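2-hydroxyhepta-2,4-diene-1,7-dioate isomerase (Mycobacterium marinum, PDB 3QDF) probably works as a metal-dependent isomerase or acylpyruvate-type hydrolase of the fumarylacetoacetate hydrolase family, and binds zinc. Local coordinates at residues His119-Leu124 / Ala238-Ile243; Ile149-Ser154 / Asp247-Thr252. One frame throughout, in Å; residues are numbered along the deposited sequence.

Interaction 1. Residues His119-Leu124 / Ala238-Ile243; sequences HFEGEL and AGVGPI. With ZN (zinc ion), chain B; EDO (1,2-ethanediol), chain D.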
loop_
_atom_site.group_PDB
_atom_site.type_symbol
_atom_site.label_atom_id
_atom_site.label_comp_id
_atom_site.label_asym_id
_atom_site.label_seq_id
_atom_site.Cartn_x
_atom_site.Cartn_y
_atom_site.Cartn_z
ATOM N N HIS A 119 4.261 13.718 -7.696
ATOM C CA HIS A 119 2.918 13.167 -7.868
ATOM C C HIS A 119 2.581 12.107 -6.839
ATOM O O HIS A 119 3.450 11.322 -6.434
ATOM C CB HIS A 119 2.770 12.532 -9.262
ATOM C CG HIS A 119 2.606 13.528 -10.367
ATOM N ND1 HIS A 119 2.118 13.184 -11.608
ATOM C CD2 HIS A 119 2.848 14.863 -10.414
ATOM C CE1 HIS A 119 2.079 14.262 -12.380
ATOM N NE2 HIS A 119 2.516 15.294 -11.678
ATOM N N PHE A 120 1.309 12.078 -6.447
ATOM C CA PHE A 120 0.717 10.930 -5.771
ATOM C C PHE A 120 0.383 9.888 -6.850
ATOM O O PHE A 120 0.261 10.221 -8.035
ATOM C CB PHE A 120 -0.559 11.336 -5.023
ATOM C CG PHE A 120 -1.654 11.834 -5.940
ATOM C CD1 PHE A 120 -2.469 10.940 -6.627
ATOM C CD2 PHE A 120 -1.818 13.205 -6.176
ATOM C CE1 PHE A 120 -3.448 11.396 -7.497
ATOM C CE2 PHE A 120 -2.797 13.666 -7.051
ATOM C CZ PHE A 120 -3.611 12.757 -7.711
ATOM N N GLU A 121 0.254 8.632 -6.448
ATOM C CA GLU A 121 -0.312 7.601 -7.309
ATOM C C GLU A 121 -0.996 6.600 -6.398
ATOM O O GLU A 121 -0.322 5.825 -5.734
ATOM C CB GLU A 121 0.766 6.861 -8.123
ATOM C CG GLU A 121 1.534 7.693 -9.169
ATOM C CD GLU A 121 2.423 6.832 -10.068
ATOM O OE1 GLU A 121 2.893 7.304 -11.137
ATOM O OE2 GLU A 121 2.636 5.662 -9.722
ATOM N N GLY A 122 -2.330 6.605 -6.395
ATOM C CA GLY A 122 -3.109 5.644 -5.604
ATOM C C GLY A 122 -3.085 4.291 -6.267
ATOM O O GLY A 122 -3.326 4.195 -7.470
ATOM N N GLU A 123 -2.788 3.241 -5.487
ATOM C CA GLU A 123 -2.650 1.890 -6.032
ATOM C C GLU A 123 -3.135 0.811 -5.079
ATOM O O GLU A 123 -2.905 0.876 -3.849
ATOM C CB GLU A 123 -1.182 1.594 -6.394
ATOM C CG GLU A 123 -0.520 2.727 -7.155
ATOM C CD GLU A 123 0.711 2.345 -7.950
ATOM O OE1 GLU A 123 1.164 1.159 -7.945
ATOM O OE2 GLU A 123 1.242 3.279 -8.584
ATOM N N LEU A 124 -3.767 -0.209 -5.657
ATOM C CA LEU A 124 -4.028 -1.442 -4.929
ATOM C C LEU A 124 -2.692 -2.131 -4.627
ATOM O O LEU A 124 -1.847 -2.289 -5.505
ATOM C CB LEU A 124 -4.928 -2.359 -5.755
ATOM C CG LEU A 124 -5.137 -3.768 -5.201
ATOM C CD1 LEU A 124 -6.115 -3.728 -4.003
ATOM C CD2 LEU A 124 -5.611 -4.749 -6.318
ATOM N N ALA A 238 -5.738 6.630 -14.294
ATOM C CA ALA A 238 -5.667 8.009 -14.780
ATOM C C ALA A 238 -5.900 9.006 -13.614
ATOM O O ALA A 238 -6.529 8.673 -12.584
ATOM C CB ALA A 238 -6.701 8.223 -15.907
ATOM N N GLY A 239 -5.377 10.212 -13.780
ATOM C CA GLY A 239 -5.654 11.312 -12.861
ATOM C C GLY A 239 -4.541 11.626 -11.886
ATOM O O GLY A 239 -4.758 12.382 -10.917
ATOM N N VAL A 240 -3.351 11.064 -12.126
ATOM C CA VAL A 240 -2.170 11.406 -11.313
ATOM C C VAL A 240 -1.968 12.912 -11.321
ATOM O O VAL A 240 -2.282 13.560 -12.306
ATOM C CB VAL A 240 -0.852 10.680 -11.778
ATOM C CG1 VAL A 240 -0.942 9.206 -11.471
ATOM C CG2 VAL A 240 -0.560 10.907 -13.303
ATOM N N GLY A 241 -1.449 13.462 -10.228
ATOM C CA GLY A 241 -1.201 14.897 -10.135
ATOM C C GLY A 241 -0.299 15.319 -8.978
ATOM O O GLY A 241 0.092 14.488 -8.154
ATOM N N PRO A 242 0.037 16.619 -8.916
ATOM C CA PRO A 242 1.044 17.124 -7.983
ATOM C C PRO A 242 0.551 17.210 -6.546
ATOM O O PRO A 242 -0.649 17.402 -6.296
ATOM C CB PRO A 242 1.362 18.529 -8.528
ATOM C CG PRO A 242 0.093 18.958 -9.206
ATOM C CD PRO A 242 -0.500 17.686 -9.791
ATOM N N ILE A 243 1.481 17.046 -5.613
ATOM C CA ILE A 243 1.220 17.321 -4.208
ATOM C C ILE A 243 2.225 18.374 -3.740
ATOM O O ILE A 243 3.342 18.452 -4.260
ATOM C CB ILE A 243 1.253 16.038 -3.330
ATOM C CG1 ILE A 243 2.536 15.228 -3.573
ATOM C CG2 ILE A 243 -0.005 15.181 -3.568
ATOM C CD1 ILE A 243 2.698 13.999 -2.635
HETATM ZN ZN ZN B . 2.980 3.418 -9.595
HETATM C C1 EDO D . 4.304 3.882 -12.144
HETATM O O1 EDO D . 3.011 3.396 -11.720
HETATM C C2 EDO D . 4.237 4.856 -13.327
HETATM O O2 EDO D . 5.146 5.961 -13.117
HETATM O O HOH W 1 3.333 1.187 -9.322
#
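His-119 and Pro-242 face each other as an antiparallel, non-hydrogen-bonded pair with their CA atoms 4.4 Å apart. One residue further on, the N-H of Phe-120 gives a bent hydrogen bond to the carbonyl oxygen of Gly-241 (N to O 3.2 Å, 146° at the hydrogen). A short, weakly bonded strand at 241-242 runs antiparallel here beside the start of strand 118-128. Two aromatic rings border Gly-241, whose missing side chain lets the Phe-120 ring come close. Its CA sits squarely above the imidazole of His-119, 3.9 Å from the ring centroid, in a CH-pi contact. Its amide N lies over a face of the Phe-120 ring; a chi1 of 63° sets CG of Phe-120 between the backbone N and the carbonyl carbon, which carries the ring toward Gly-241. At the edge of the same ring, CD2 meets CG2 of Ile-243 at 3.7 Å; elsewhere the phenyl touches Thr-194 and Val-196 of strand 191-196. Val-240 runs alongside Glu-121 in the same direction, CG1 to CG at 3.7 Å. That apolar flank leads into the metal site that characterises the fumarylacetoacetate hydrolase fold, in which two glutamates and an aspartate, here Asp-152, collect a divalent cation. Glu-121, extended beyond CG, binds zinc through OE2 at 2.3 Å and keeps OE1 for a salt bridge with Arg-156 and a weak bond from ethanediol O2. Glu-123 OE2 approaches the zinc to 2.0 Å. The other oxygen of that carboxylate, OE1, accepts a hydrogen bond of 2.6 Å from water 1, itself a zinc ligand, and another from the backbone N of Gly-235, which together fix the rotation of the group. The ethanediol, probably from the crystallisation liquor, contributes O1 as a further ligand.

Interaction 2. Residues Ile149-Ser154 / Asp247-Thr252; sequences IGNDVS and DTVSIT. With ZN (zinc ion), chain B.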
loop_
_atom_site.group_PDB
_atom_site.type_symbol
_atom_site.label_atom_id
_atom_site.label_comp_id
_atom_site.label_asym_id
_atom_site.label_seq_id
_atom_site.Cartn_x
_atom_site.Cartn_y
_atom_site.Cartn_z
ATOM N N ILE A 149 -3.465 -0.646 0.625
ATOM C CA ILE A 149 -3.388 0.508 -0.271
ATOM C C ILE A 149 -1.982 1.031 -0.264
ATOM O O ILE A 149 -1.326 1.040 0.780
ATOM C CB ILE A 149 -4.375 1.647 0.136
ATOM C CG1 ILE A 149 -5.795 1.082 0.331
ATOM C CG2 ILE A 149 -4.385 2.764 -0.935
ATOM C CD1 ILE A 149 -6.812 2.076 0.903
ATOM N N GLY A 150 -1.498 1.428 -1.434
ATOM C CA GLY A 150 -0.227 2.107 -1.542
ATOM C C GLY A 150 -0.361 3.440 -2.248
ATOM O O GLY A 150 -1.285 3.649 -3.069
ATOM N N ASN A 151 0.550 4.357 -1.904
ATOM C CA ASN A 151 0.705 5.623 -2.612
ATOM C C ASN A 151 2.102 5.642 -3.222
ATOM O O ASN A 151 3.108 5.863 -2.509
ATOM C CB ASN A 151 0.517 6.825 -1.658
ATOM C CG ASN A 151 0.394 8.160 -2.398
ATOM O OD1 ASN A 151 0.751 8.269 -3.564
ATOM N ND2 ASN A 151 -0.110 9.185 -1.705
ATOM N N ASP A 152 2.172 5.403 -4.535
ATOM C CA ASP A 152 3.461 5.377 -5.236
ATOM C C ASP A 152 3.968 6.801 -5.526
ATOM O O ASP A 152 3.912 7.308 -6.675
ATOM C CB ASP A 152 3.334 4.566 -6.526
ATOM C CG ASP A 152 4.658 4.426 -7.257
ATOM O OD1 ASP A 152 5.718 4.672 -6.636
ATOM O OD2 ASP A 152 4.641 4.060 -8.446
ATOM N N VAL A 153 4.465 7.463 -4.487
ATOM C CA VAL A 153 4.883 8.864 -4.643
ATOM C C VAL A 153 6.091 8.966 -5.588
ATOM O O VAL A 153 7.042 8.177 -5.484
ATOM C CB VAL A 153 5.112 9.532 -3.273
ATOM C CG1 VAL A 153 5.415 10.991 -3.448
ATOM C CG2 VAL A 153 3.869 9.366 -2.403
ATOM N N SER A 154 6.028 9.920 -6.526
ATOM C CA SER A 154 6.950 9.955 -7.658
ATOM C C SER A 154 7.370 11.388 -8.017
ATOM O O SER A 154 6.515 12.235 -8.356
ATOM C CB SER A 154 6.297 9.317 -8.890
ATOM O OG SER A 154 5.679 8.068 -8.574
ATOM N N ASP A 247 -0.825 19.901 1.667
ATOM C CA ASP A 247 -1.875 19.036 1.093
ATOM C C ASP A 247 -2.108 17.827 1.980
ATOM O O ASP A 247 -1.230 17.455 2.771
ATOM C CB ASP A 247 -1.504 18.521 -0.303
ATOM C CG ASP A 247 -1.528 19.605 -1.380
ATOM O OD1 ASP A 247 -2.193 20.656 -1.204
ATOM O OD2 ASP A 247 -0.889 19.385 -2.431
ATOM N N THR A 248 -3.293 17.231 1.840
ATOM C CA THR A 248 -3.579 15.907 2.353
ATOM C C THR A 248 -4.085 15.042 1.214
ATOM O O THR A 248 -4.974 15.441 0.470
ATOM C CB THR A 248 -4.649 15.936 3.454
ATOM O OG1 THR A 248 -4.215 16.803 4.504
ATOM C CG2 THR A 248 -4.859 14.565 4.028
ATOM N N VAL A 249 -3.524 13.840 1.099
ATOM C CA VAL A 249 -3.930 12.906 0.058
ATOM C C VAL A 249 -4.538 11.661 0.683
ATOM O O VAL A 249 -3.954 11.054 1.591
ATOM C CB VAL A 249 -2.766 12.618 -0.957
ATOM C CG1 VAL A 249 -1.506 12.248 -0.238
ATOM C CG2 VAL A 249 -3.153 11.563 -1.979
ATOM N N SER A 250 -5.741 11.325 0.221
ATOM C CA SER A 250 -6.478 10.166 0.704
ATOM C C SER A 250 -6.820 9.270 -0.449
ATOM O O SER A 250 -7.429 9.714 -1.425
ATOM C CB SER A 250 -7.778 10.611 1.370
ATOM O OG SER A 250 -7.492 11.173 2.628
ATOM N N ILE A 251 -6.424 8.016 -0.344
ATOM C CA ILE A 251 -6.749 7.005 -1.340
ATOM C C ILE A 251 -7.692 6.014 -0.662
ATOM O O ILE A 251 -7.375 5.459 0.414
ATOM C CB ILE A 251 -5.464 6.266 -1.824
ATOM C CG1 ILE A 251 -4.422 7.268 -2.342
ATOM C CG2 ILE A 251 -5.771 5.203 -2.876
ATOM C CD1 ILE A 251 -2.936 6.824 -2.051
ATOM N N THR A 252 -8.852 5.799 -1.281
ATOM C CA THR A 252 -9.831 4.848 -0.771
ATOM C C THR A 252 -9.988 3.712 -1.770
ATOM O O THR A 252 -10.180 3.948 -2.976
ATOM C CB THR A 252 -11.216 5.535 -0.540
ATOM O OG1 THR A 252 -11.072 6.557 0.444
ATOM C CG2 THR A 252 -12.289 4.521 -0.048
HETATM ZN ZN ZN B . 2.980 3.418 -9.595
HETATM O O HOH W 2 -1.617 8.721 0.944
HETATM O O HOH W 1 3.333 1.187 -9.322
#
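Asn-151 ND2 meets Val-249 CG1 and Ile-251 CD1, each at 3.7 Å, and donates a hydrogen bond of 3.1 Å to water 2. That water reaches the carbonyl O of Val-249 by a weak bond only. The side chains of Asn-151 and Val-249 come from opposite directions. With CG of Asn-151 swung anti to the backbone N, a chi1 of -169° carries the amide toward strand 248-252, ND2 nearest Val-249 and Ile-251, yet its OD1 accepts a bond from the N of Glu-121 in the neighbouring strand, so both ends of the group have partners. Ile-251 crosses Asn-151 at about a right angle and puts CD1 against its CB at 3.5 Å; a chi2 of 146°, well short of fully extended, suggests some strain in reaching that position. Further along, Ile-149 and Ile-251 slide past each other, and their CG2 methyls press to 3.4 Å, tighter than usual for carbon atoms. The two strands run roughly antiparallel, 146° between their directions, with axes 8.0 Å apart, as befits two sheets stacked face to face in the family's C-terminal fold, and not neighbours within one sheet. Just beyond Asn-151 the chain makes an inverse gamma turn centred on Asp-152, where Ser-154 OG donates to the carbonyl O of Asp-152 from above the carbonyl plane. Asp-152 OD2 binds zinc at 2.1 Å and also has Lys-169 as a partner, while its OD1 forms a salt bridge with Lys-97. The chemistry thus divides along a single strand: the interface between the sheets is mostly hydrocarbon, with the Asn-151 amide and a water as its polar part, whereas the charged group that grips the metal is turned away from it.

In the fold
Interactions 1 and 2 draw on neighbouring strands, 118-128 and 144-155 respectively, whose backbones are joined through His-119 N to Ser-154 O and Glu-121 O to Asp-152 N. Their second segments also follow one another in the chain, but serve differently: with 238-243, interaction 1 is partly buried and reaches the surface at Pro-242, whereas 247-252 belongs to a second sheet packed against the first in the buried interior. Hence the former combines backbone bonding, ring contacts and carboxylates, and the latter relies mainly on close isoleucine packing beside an asparagine. Both reach one zinc ion, Glu-121 and Glu-123 from one strand, Asp-152 from the next, with water 1 common to the two.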